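Local coordinates for glutamine cyclotransferase (Tannerella forsythia, PDB 6QRO), which probably catalyses, with a bound zinc ion, the cyclisation of N-terminal glutamine to pyroglutamate, as a type II glutaminyl cyclase of the peptidase M28 family, at residues A[214-219]-A[244-249]; A[204-209]-A[270-275]; A[48-53]-A[86-91]. All coordinates share one frame; numbering follows the deposited sequence.

In the fold
Contacts 1 and 2 are neighbours, their centres about 10 Å apart, while contact 3 stands on the far side of the chain's centre from contact 1, about 32 Å from it centre to centre. Contact 2 joins two strands of the mixed sheet, one of them outermost, and contact 3 reaches the same sheet through strand 86-96, with about 23 Å between centres. Contact 1 adds a short parallel pair beside contact 2, tied to it by Thr215 N to Asn274 OD1, 3.2 Å. The zinc ion, bound by Asp134, Asp167 and His288, lies about 5 Å from the Met208 side chain, about 11 Å from that of Pro49 and about 14 Å from that of Phe216.

Contact 1 of 3, residues A[214-219]-A[244-249]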
loop_
_atom_site.group_PDB
_atom_site.type_symbol
_atom_site.label_atom_id
_atom_site.label_comp_id
_atom_site.label_asym_id
_atom_site.label_seq_id
_atom_site.Cartn_x
_atom_site.Cartn_y
_atom_site.Cartn_z
ATOM N N ALA A 214 14.580 2.574 -5.982
ATOM C CA ALA A 214 14.087 2.153 -4.675
ATOM C C ALA A 214 14.854 0.945 -4.134
ATOM O O ALA A 214 15.291 0.066 -4.881
ATOM C CB ALA A 214 12.586 1.847 -4.756
ATOM N N THR A 215 15.044 0.934 -2.819
ATOM C CA THR A 215 15.702 -0.151 -2.105
ATOM C C THR A 215 14.863 -0.441 -0.879
ATOM O O THR A 215 14.680 0.436 -0.032
ATOM C CB THR A 215 17.156 0.193 -1.707
ATOM O OG1 THR A 215 17.195 1.341 -0.846
ATOM C CG2 THR A 215 18.055 0.406 -2.916
ATOM N N PHE A 216 14.363 -1.667 -0.774
ATOM C CA PHE A 216 13.477 -2.049 0.325
ATOM C C PHE A 216 14.314 -2.800 1.353
ATOM O O PHE A 216 14.642 -3.978 1.173
ATOM C CB PHE A 216 12.300 -2.885 -0.173
ATOM C CG PHE A 216 11.605 -2.295 -1.356
ATOM C CD1 PHE A 216 10.985 -1.064 -1.264
ATOM C CD2 PHE A 216 11.587 -2.958 -2.569
ATOM C CE1 PHE A 216 10.343 -0.512 -2.353
ATOM C CE2 PHE A 216 10.945 -2.401 -3.671
ATOM C CZ PHE A 216 10.323 -1.175 -3.558
ATOM N N TYR A 217 14.656 -2.105 2.436
ATOM C CA TYR A 217 15.300 -2.747 3.562
ATOM C C TYR A 217 14.254 -3.455 4.405
ATOM O O TYR A 217 13.052 -3.214 4.279
ATOM C CB TYR A 217 16.045 -1.726 4.427
ATOM C CG TYR A 217 17.277 -1.101 3.814
ATOM C CD1 TYR A 217 17.214 -0.366 2.637
ATOM C CD2 TYR A 217 18.506 -1.215 4.446
ATOM C CE1 TYR A 217 18.340 0.224 2.102
ATOM C CE2 TYR A 217 19.630 -0.630 3.928
ATOM C CZ TYR A 217 19.548 0.084 2.757
ATOM O OH TYR A 217 20.694 0.649 2.252
ATOM N N LYS A 218 14.725 -4.345 5.275
ATOM C CA LYS A 218 13.836 -5.071 6.173
ATOM C C LYS A 218 13.416 -4.123 7.283
ATOM O O LYS A 218 14.258 -3.650 8.051
ATOM C CB LYS A 218 14.529 -6.303 6.753
ATOM C CG LYS A 218 15.151 -7.234 5.714
ATOM C CD LYS A 218 15.826 -8.442 6.389
ATOM C CE LYS A 218 16.111 -9.576 5.409
ATOM N NZ LYS A 218 16.997 -10.638 5.972
ATOM N N GLU A 219 12.126 -3.811 7.330
ATOM C CA GLU A 219 11.582 -2.849 8.273
ATOM C C GLU A 219 11.459 -3.484 9.656
ATOM O O GLU A 219 11.124 -4.664 9.781
ATOM C CB GLU A 219 10.228 -2.368 7.741
ATOM C CG GLU A 219 9.603 -1.180 8.419
ATOM C CD GLU A 219 8.765 -1.608 9.582
ATOM O OE1 GLU A 219 8.703 -0.860 10.577
ATOM O OE2 GLU A 219 8.169 -2.707 9.500
ATOM N N LYS A 244 19.073 -6.672 -5.572
ATOM C CA LYS A 244 19.418 -5.260 -5.655
ATOM C C LYS A 244 18.271 -4.378 -5.194
ATOM O O LYS A 244 18.502 -3.213 -4.855
ATOM C CB LYS A 244 19.807 -4.861 -7.081
ATOM C CG LYS A 244 18.623 -4.706 -8.051
ATOM C CD LYS A 244 19.127 -4.320 -9.439
ATOM C CE LYS A 244 18.404 -3.087 -9.949
ATOM N NZ LYS A 244 18.839 -2.711 -11.310
ATOM N N TYR A 245 17.043 -4.906 -5.184
ATOM C CA TYR A 245 15.866 -4.199 -4.692
ATOM C C TYR A 245 15.570 -4.522 -3.236
ATOM O O TYR A 245 15.442 -3.610 -2.414
ATOM C CB TYR A 245 14.645 -4.540 -5.553
ATOM C CG TYR A 245 14.772 -3.947 -6.923
ATOM C CD1 TYR A 245 14.625 -2.590 -7.109
ATOM C CD2 TYR A 245 15.066 -4.736 -8.030
ATOM C CE1 TYR A 245 14.762 -2.024 -8.344
ATOM C CE2 TYR A 245 15.191 -4.167 -9.287
ATOM C CZ TYR A 245 15.038 -2.814 -9.428
ATOM O OH TYR A 245 15.178 -2.216 -10.645
ATOM N N PHE A 246 15.521 -5.806 -2.891
ATOM C CA PHE A 246 15.235 -6.248 -1.531
ATOM C C PHE A 246 16.584 -6.409 -0.852
ATOM O O PHE A 246 17.305 -7.383 -1.084
ATOM C CB PHE A 246 14.417 -7.534 -1.538
ATOM C CG PHE A 246 12.994 -7.332 -2.005
ATOM C CD1 PHE A 246 12.709 -7.099 -3.350
ATOM C CD2 PHE A 246 11.946 -7.347 -1.105
ATOM C CE1 PHE A 246 11.397 -6.891 -3.779
ATOM C CE2 PHE A 246 10.633 -7.150 -1.529
ATOM C CZ PHE A 246 10.360 -6.925 -2.867
ATOM N N ILE A 247 16.956 -5.421 -0.058
ATOM C CA ILE A 247 18.297 -5.386 0.512
ATOM C C ILE A 247 18.330 -6.293 1.727
ATOM O O ILE A 247 17.381 -6.333 2.512
ATOM C CB ILE A 247 18.703 -3.935 0.840
ATOM C CG1 ILE A 247 19.392 -3.309 -0.374
ATOM C CG2 ILE A 247 19.647 -3.868 2.030
ATOM C CD1 ILE A 247 18.502 -3.027 -1.531
ATOM N N ASN A 248 19.410 -7.060 1.864
ATOM C CA ASN A 248 19.569 -7.925 3.028
ATOM C C ASN A 248 20.214 -7.108 4.150
ATOM O O ASN A 248 21.351 -7.334 4.567
ATOM C CB ASN A 248 20.406 -9.150 2.661
ATOM C CG ASN A 248 20.345 -10.240 3.715
ATOM O OD1 ASN A 248 19.257 -10.658 4.123
ATOM N ND2 ASN A 248 21.507 -10.693 4.176
ATOM N N ALA A 249 19.435 -6.151 4.658
ATOM C CA ALA A 249 19.850 -5.286 5.762
ATOM C C ALA A 249 18.611 -4.628 6.354
ATOM O O ALA A 249 17.592 -4.470 5.680
ATOM C CB ALA A 249 20.862 -4.218 5.325
#
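Phe216 and Phe246 face each other across a short parallel beta bridge, a two-stranded addition beside the main sheet of this alpha/beta fold, with the helices 220-225 and 227-239 in the connection between its strands. Phe216 N donates to Tyr245 O (2.8 Å), and Phe216 O accepts from Ile247 N, the donor standing 44° out of the carbonyl plane. Farther on, Lys218 N donates to Ala249 O at 2.9 Å, where the chain turns a corner at Asn248 and Ala249; Asn248 is the centre of an inverse gamma turn. Lys218 runs extended beyond CG, alongside Asn248, whose CG lies anti to its backbone N (chi1 -167°), a turn that brings the amide oxygen back toward the strand. There Lys218 NZ donates to Asn248 OD1 at 2.9 Å.

The two phenyl rings lie on one side of the pair, in a T-shaped contact: the edge of Phe216 is turned to the face of Phe246, centroids 5.4 Å apart and planes at 60°. Ile247 works on the other side. Its CG2 sits over one face of the Tyr217 ring, 3.8 Å from the centroid, a CH-pi contact, and its CD1 presses tightly on Thr215 CB at 3.5 Å. Ala249 CB touches the same tyrosine at CD2.

Outside this first shell, helix 299-314 receives Phe216 and Tyr245, while Trp234 of helix 227-239 meets the Phe246 ring edge-to-face. Tyr275 packs edge-to-face with Tyr217. Lys218 NZ has a second partner in Glu231 OE1, with which it forms a salt bridge.

Contact 2 of 3, residues A[204-209]-A[270-275]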
loop_
_atom_site.group_PDB
_atom_site.type_symbol
_atom_site.label_atom_id
_atom_site.label_comp_id
_atom_site.label_asym_id
_atom_site.label_seq_id
_atom_site.Cartn_x
_atom_site.Cartn_y
_atom_site.Cartn_z
ATOM N N ILE A 204 1.109 -8.938 3.505
ATOM C CA ILE A 204 2.174 -8.226 2.805
ATOM C C ILE A 204 1.643 -6.858 2.430
ATOM O O ILE A 204 0.687 -6.754 1.651
ATOM C CB ILE A 204 2.658 -8.981 1.556
ATOM C CG1 ILE A 204 3.174 -10.370 1.929
ATOM C CG2 ILE A 204 3.721 -8.186 0.823
ATOM C CD1 ILE A 204 3.650 -11.176 0.732
ATOM N N LEU A 205 2.257 -5.817 2.978
ATOM C CA LEU A 205 1.919 -4.444 2.639
ATOM C C LEU A 205 2.936 -3.897 1.648
ATOM O O LEU A 205 4.142 -4.094 1.811
ATOM C CB LEU A 205 1.871 -3.558 3.898
ATOM C CG LEU A 205 1.814 -2.041 3.680
ATOM C CD1 LEU A 205 0.509 -1.638 3.011
ATOM C CD2 LEU A 205 2.039 -1.241 4.970
ATOM N N LEU A 206 2.432 -3.217 0.626
ATOM C CA LEU A 206 3.226 -2.530 -0.383
ATOM C C LEU A 206 3.034 -1.034 -0.205
ATOM O O LEU A 206 1.900 -0.546 -0.240
ATOM C CB LEU A 206 2.806 -2.949 -1.794
ATOM C CG LEU A 206 2.823 -4.442 -2.089
ATOM C CD1 LEU A 206 2.399 -4.746 -3.535
ATOM C CD2 LEU A 206 4.245 -4.876 -1.877
ATOM N N ASP A 207 4.132 -0.310 -0.010
ATOM C CA ASP A 207 4.077 1.134 0.206
ATOM C C ASP A 207 5.268 1.788 -0.472
ATOM O O ASP A 207 6.406 1.408 -0.207
ATOM C CB ASP A 207 4.064 1.463 1.703
ATOM C CG ASP A 207 3.758 2.924 1.984
ATOM O OD1 ASP A 207 3.494 3.712 1.054
ATOM O OD2 ASP A 207 3.785 3.288 3.167
ATOM N N MET A 208 5.010 2.752 -1.352
ATOM C CA MET A 208 6.071 3.453 -2.083
ATOM C C MET A 208 7.002 2.436 -2.747
ATOM O O MET A 208 8.184 2.280 -2.412
ATOM C CB MET A 208 6.820 4.438 -1.181
ATOM C CG MET A 208 6.025 5.733 -1.021
ATOM S SD MET A 208 6.528 6.872 0.267
ATOM C CE MET A 208 6.156 5.968 1.740
ATOM N N VAL A 209 6.399 1.731 -3.704
ATOM C CA VAL A 209 7.031 0.595 -4.359
ATOM C C VAL A 209 7.166 0.863 -5.853
ATOM O O VAL A 209 7.243 -0.076 -6.652
ATOM C CB VAL A 209 6.271 -0.718 -4.087
ATOM C CG1 VAL A 209 6.692 -1.318 -2.768
ATOM C CG2 VAL A 209 4.769 -0.465 -4.068
ATOM N N LEU A 270 4.148 -7.740 6.983
ATOM C CA LEU A 270 5.402 -7.154 6.553
ATOM C C LEU A 270 5.096 -5.944 5.681
ATOM O O LEU A 270 4.002 -5.828 5.112
ATOM C CB LEU A 270 6.269 -8.181 5.783
ATOM C CG LEU A 270 5.754 -8.743 4.455
ATOM C CD1 LEU A 270 6.444 -8.006 3.308
ATOM C CD2 LEU A 270 5.933 -10.271 4.329
ATOM N N ASP A 271 6.041 -5.013 5.640
ATOM C CA ASP A 271 5.924 -3.815 4.822
ATOM C C ASP A 271 7.043 -3.842 3.801
ATOM O O ASP A 271 8.218 -3.968 4.159
ATOM C CB ASP A 271 5.986 -2.537 5.669
ATOM C CG ASP A 271 5.523 -1.301 4.908
ATOM O OD1 ASP A 271 5.166 -1.410 3.709
ATOM O OD2 ASP A 271 5.459 -0.218 5.529
ATOM N N ILE A 272 6.682 -3.802 2.534
ATOM C CA ILE A 272 7.649 -3.563 1.476
ATOM C C ILE A 272 7.560 -2.065 1.233
ATOM O O ILE A 272 6.582 -1.575 0.669
ATOM C CB ILE A 272 7.350 -4.388 0.222
ATOM C CG1 ILE A 272 7.226 -5.872 0.592
ATOM C CG2 ILE A 272 8.468 -4.202 -0.793
ATOM C CD1 ILE A 272 6.943 -6.816 -0.595
ATOM N N ILE A 273 8.543 -1.320 1.731
ATOM C CA ILE A 273 8.479 0.138 1.735
ATOM C C ILE A 273 9.859 0.656 1.413
ATOM O O ILE A 273 10.856 0.114 1.893
ATOM C CB ILE A 273 7.954 0.704 3.091
ATOM C CG1 ILE A 273 8.001 2.235 3.113
ATOM C CG2 ILE A 273 8.680 0.104 4.304
ATOM C CD1 ILE A 273 7.278 2.854 4.293
ATOM N N ASN A 274 9.922 1.695 0.581
ATOM C CA ASN A 274 11.218 2.272 0.247
ATOM C C ASN A 274 11.898 2.798 1.499
ATOM O O ASN A 274 11.279 3.490 2.314
ATOM C CB ASN A 274 11.073 3.396 -0.775
ATOM C CG ASN A 274 12.415 4.017 -1.141
ATOM O OD1 ASN A 274 13.391 3.303 -1.442
ATOM N ND2 ASN A 274 12.463 5.347 -1.161
ATOM N N TYR A 275 13.173 2.462 1.670
ATOM C CA TYR A 275 13.964 3.076 2.725
ATOM C C TYR A 275 15.069 3.872 2.055
ATOM O O TYR A 275 15.908 3.295 1.348
ATOM C CB TYR A 275 14.535 2.015 3.669
ATOM C CG TYR A 275 15.456 2.539 4.750
ATOM C CD1 TYR A 275 14.933 3.186 5.858
ATOM C CD2 TYR A 275 16.823 2.319 4.706
ATOM C CE1 TYR A 275 15.748 3.645 6.870
ATOM C CE2 TYR A 275 17.648 2.769 5.720
ATOM C CZ TYR A 275 17.102 3.434 6.804
ATOM O OH TYR A 275 17.918 3.896 7.819
#
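Three backbone hydrogen bonds run from Leu205 and Asp207 to Leu270 and Ile272, the residues flanking Asp271. Leu205 N donates to Leu270 O, Leu205 O takes the N-H of Ile272 at 2.7 Å in a nearly straight bond (176° at the hydrogen), and Asp207 N returns to Ile272 O. Past these, Ile273 CA approaches Asp207 O at 3.1 Å as a C-H...O contact.

Apolar contacts fill the side that carries Ile204, Leu206, Leu270 and Ile272. Ile272 CD1 touches two neighbours of the other strand, 3.6 Å from Leu206 CD2 and 3.8 Å from Ile204 CG2; with CG1 beside the backbone N (chi1 -54°) and the chain extended to CD1, the methyl reaches both. Leu270 lies alongside Ile204, CD1 against its CG2 and CD2 against its CG1. Val233 of helix 227-239 packs on Ile204, Leu270 and Ile272, whereas Leu206 leans on helix 132-151.

These are neighbouring parallel strands in the core sheet of the alpha/beta fold, 203-207 beside the outermost 269-273, their short axes 4.6 Å apart at closest approach and inclined at 22°.

The face with Leu205, Asp207, Asp271 and Ile273 mixes acids with apolar chains. The Asp271 carboxylate lies alongside Leu205, its OD1 3.4 Å from CD2 of that leucine. Asp207 OD2 stands 4.5 Å from Asp271 OD2, and Asp256 OD2 lies close to both carboxylates.

At the strand ends, the Val209 and Ile272 side chains cross at about a right angle, CG1 on CG2. Met208 bends at chi3, and its CE lies 4.2 Å from Ile273 CD1; its side chain also touches Asp134, a zinc ligand.

Contact 3 of 3, residues A[48-53]-A[86-91]; sequences VPNTEA and KLKAQN
Asn50 grips strand 86-96 with both ends of its amide. ND2 donates to Lys86 O at 2.9 Å, the acceptor lying 2° from the amide plane, and OD1 accepts from Lys88 N, also at 2.9 Å and with 163° at the hydrogen. One side chain thus takes the donor and acceptor that an adjacent strand could have used, and two nearly straight bonds fix the rotation of the amide. CG lies beside the backbone N of Asn50 (chi1 -66°), which carries the amide across to the strand. OD1 is also close to Lys88 CG, at 3.2 Å.

The inner side of the contact is apolar: buried Pro49 meets Leu87, CB to CB at 4.3 Å, a light van der Waals touch. Leu87 goes on to pack against Tyr168 and Leu184. On the solvent side, the ends of Lys86 and Lys88 lead away from Asn50, and Lys86 NZ bonds to Thr80. A water bridges the backbones, accepting from Asn50 N and donating to Lys88 O.

Behind Asn50, a type II beta turn from Val48 to Thr51 presents the loop. Val48 O accepts from both N and OG1 of Thr51, the N-cap of helix 52-67. The paired amide bonds and the water bridge imply that the turn leading into this helix is held to the strand mainly by directional hydrogen bonds, with little apolar burial.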
loop_
_atom_site.group_PDB
_atom_site.type_symbol
_atom_site.label_atom_id
_atom_site.label_comp_id
_atom_site.label_asym_id
_atom_site.label_seq_id
_atom_site.Cartn_x
_atom_site.Cartn_y
_atom_site.Cartn_z
ATOM N N VAL A 48 -7.482 12.694 -2.393
ATOM C CA VAL A 48 -7.688 13.278 -1.061
ATOM C C VAL A 48 -9.083 12.915 -0.556
ATOM O O VAL A 48 -10.072 13.127 -1.274
ATOM C CB VAL A 48 -7.515 14.808 -1.080
ATOM C CG1 VAL A 48 -7.825 15.397 0.292
ATOM C CG2 VAL A 48 -6.118 15.184 -1.505
ATOM N N PRO A 49 -9.214 12.346 0.646
ATOM C CA PRO A 49 -10.546 12.045 1.181
ATOM C C PRO A 49 -11.456 13.276 1.196
ATOM O O PRO A 49 -11.040 14.379 1.566
ATOM C CB PRO A 49 -10.239 11.529 2.587
ATOM C CG PRO A 49 -8.884 10.903 2.439
ATOM C CD PRO A 49 -8.144 11.769 1.479
ATOM N N ASN A 50 -12.713 13.063 0.796
ATOM C CA ASN A 50 -13.766 14.086 0.682
ATOM C C ASN A 50 -13.653 14.926 -0.585
ATOM O O ASN A 50 -14.143 16.059 -0.595
ATOM C CB ASN A 50 -13.867 15.025 1.896
ATOM C CG ASN A 50 -14.319 14.309 3.164
ATOM O OD1 ASN A 50 -14.768 13.169 3.112
ATOM N ND2 ASN A 50 -14.233 14.993 4.304
ATOM N N THR A 51 -12.926 14.480 -1.610
ATOM C CA THR A 51 -12.938 15.150 -2.904
ATOM C C THR A 51 -13.620 14.256 -3.927
ATOM O O THR A 51 -13.752 13.048 -3.730
ATOM C CB THR A 51 -11.527 15.497 -3.401
ATOM O OG1 THR A 51 -10.765 14.295 -3.599
ATOM C CG2 THR A 51 -10.825 16.401 -2.408
ATOM N N GLU A 52 -14.030 14.855 -5.046
ATOM C CA GLU A 52 -14.652 14.065 -6.107
ATOM C C GLU A 52 -13.643 13.120 -6.760
ATOM O O GLU A 52 -13.996 12.000 -7.133
ATOM C CB GLU A 52 -15.309 14.985 -7.139
ATOM C CG GLU A 52 -16.206 14.279 -8.170
ATOM C CD GLU A 52 -17.324 13.402 -7.564
ATOM O OE1 GLU A 52 -17.851 12.531 -8.293
ATOM O OE2 GLU A 52 -17.690 13.576 -6.379
ATOM N N ALA A 53 -12.393 13.570 -6.944
ATOM C CA ALA A 53 -11.353 12.708 -7.509
ATOM C C ALA A 53 -11.164 11.443 -6.680
ATOM O O ALA A 53 -10.892 10.368 -7.222
ATOM C CB ALA A 53 -10.032 13.464 -7.608
ATOM N N LYS A 86 -14.163 15.254 9.631
ATOM C CA LYS A 86 -14.746 13.937 9.390
ATOM C C LYS A 86 -14.447 13.489 7.958
ATOM O O LYS A 86 -14.841 14.159 6.999
ATOM C CB LYS A 86 -16.258 13.952 9.642
ATOM C CG LYS A 86 -16.680 14.188 11.086
ATOM C CD LYS A 86 -16.089 13.129 12.009
ATOM C CE LYS A 86 -16.768 13.123 13.371
ATOM N NZ LYS A 86 -15.866 12.558 14.399
ATOM N N LEU A 87 -13.721 12.374 7.820
ATOM C CA LEU A 87 -13.299 11.868 6.519
ATOM C C LEU A 87 -14.235 10.740 6.091
ATOM O O LEU A 87 -14.376 9.734 6.799
ATOM C CB LEU A 87 -11.851 11.383 6.569
ATOM C CG LEU A 87 -10.876 12.450 7.086
ATOM C CD1 LEU A 87 -9.453 11.952 7.085
ATOM C CD2 LEU A 87 -11.028 13.765 6.328
ATOM N N LYS A 88 -14.832 10.899 4.911
ATOM C CA LYS A 88 -15.724 9.904 4.322
ATOM C C LYS A 88 -14.852 8.921 3.555
ATOM O O LYS A 88 -14.583 9.091 2.360
ATOM C CB LYS A 88 -16.744 10.588 3.420
ATOM C CG LYS A 88 -17.431 11.756 4.090
ATOM C CD LYS A 88 -18.437 11.352 5.135
ATOM C CE LYS A 88 -19.267 12.575 5.540
ATOM N NZ LYS A 88 -20.722 12.469 5.207
ATOM N N ALA A 89 -14.421 7.878 4.259
ATOM C CA ALA A 89 -13.453 6.907 3.775
ATOM C C ALA A 89 -14.126 5.679 3.168
ATOM O O ALA A 89 -15.253 5.337 3.511
ATOM C CB ALA A 89 -12.521 6.468 4.907
ATOM N N GLN A 90 -13.421 5.050 2.221
ATOM C CA GLN A 90 -13.790 3.759 1.645
ATOM C C GLN A 90 -12.583 2.835 1.769
ATOM O O GLN A 90 -11.563 3.073 1.124
ATOM C CB GLN A 90 -14.218 3.851 0.174
ATOM C CG GLN A 90 -15.470 4.631 -0.160
ATOM C CD GLN A 90 -15.204 6.024 -0.703
ATOM O OE1 GLN A 90 -14.069 6.401 -0.930
ATOM N NE2 GLN A 90 -16.269 6.767 -0.964
ATOM N N ASN A 91 -12.668 1.829 2.648
ATOM C CA ASN A 91 -11.740 0.699 2.615
ATOM C C ASN A 91 -12.237 -0.308 1.579
ATOM O O ASN A 91 -13.377 -0.782 1.669
ATOM C CB ASN A 91 -11.622 0.013 3.974
ATOM C CG ASN A 91 -10.948 0.890 5.038
ATOM O OD1 ASN A 91 -10.099 1.730 4.746
ATOM N ND2 ASN A 91 -11.297 0.641 6.282
HETATM O O HOH W 1 -14.376 10.759 0.531
#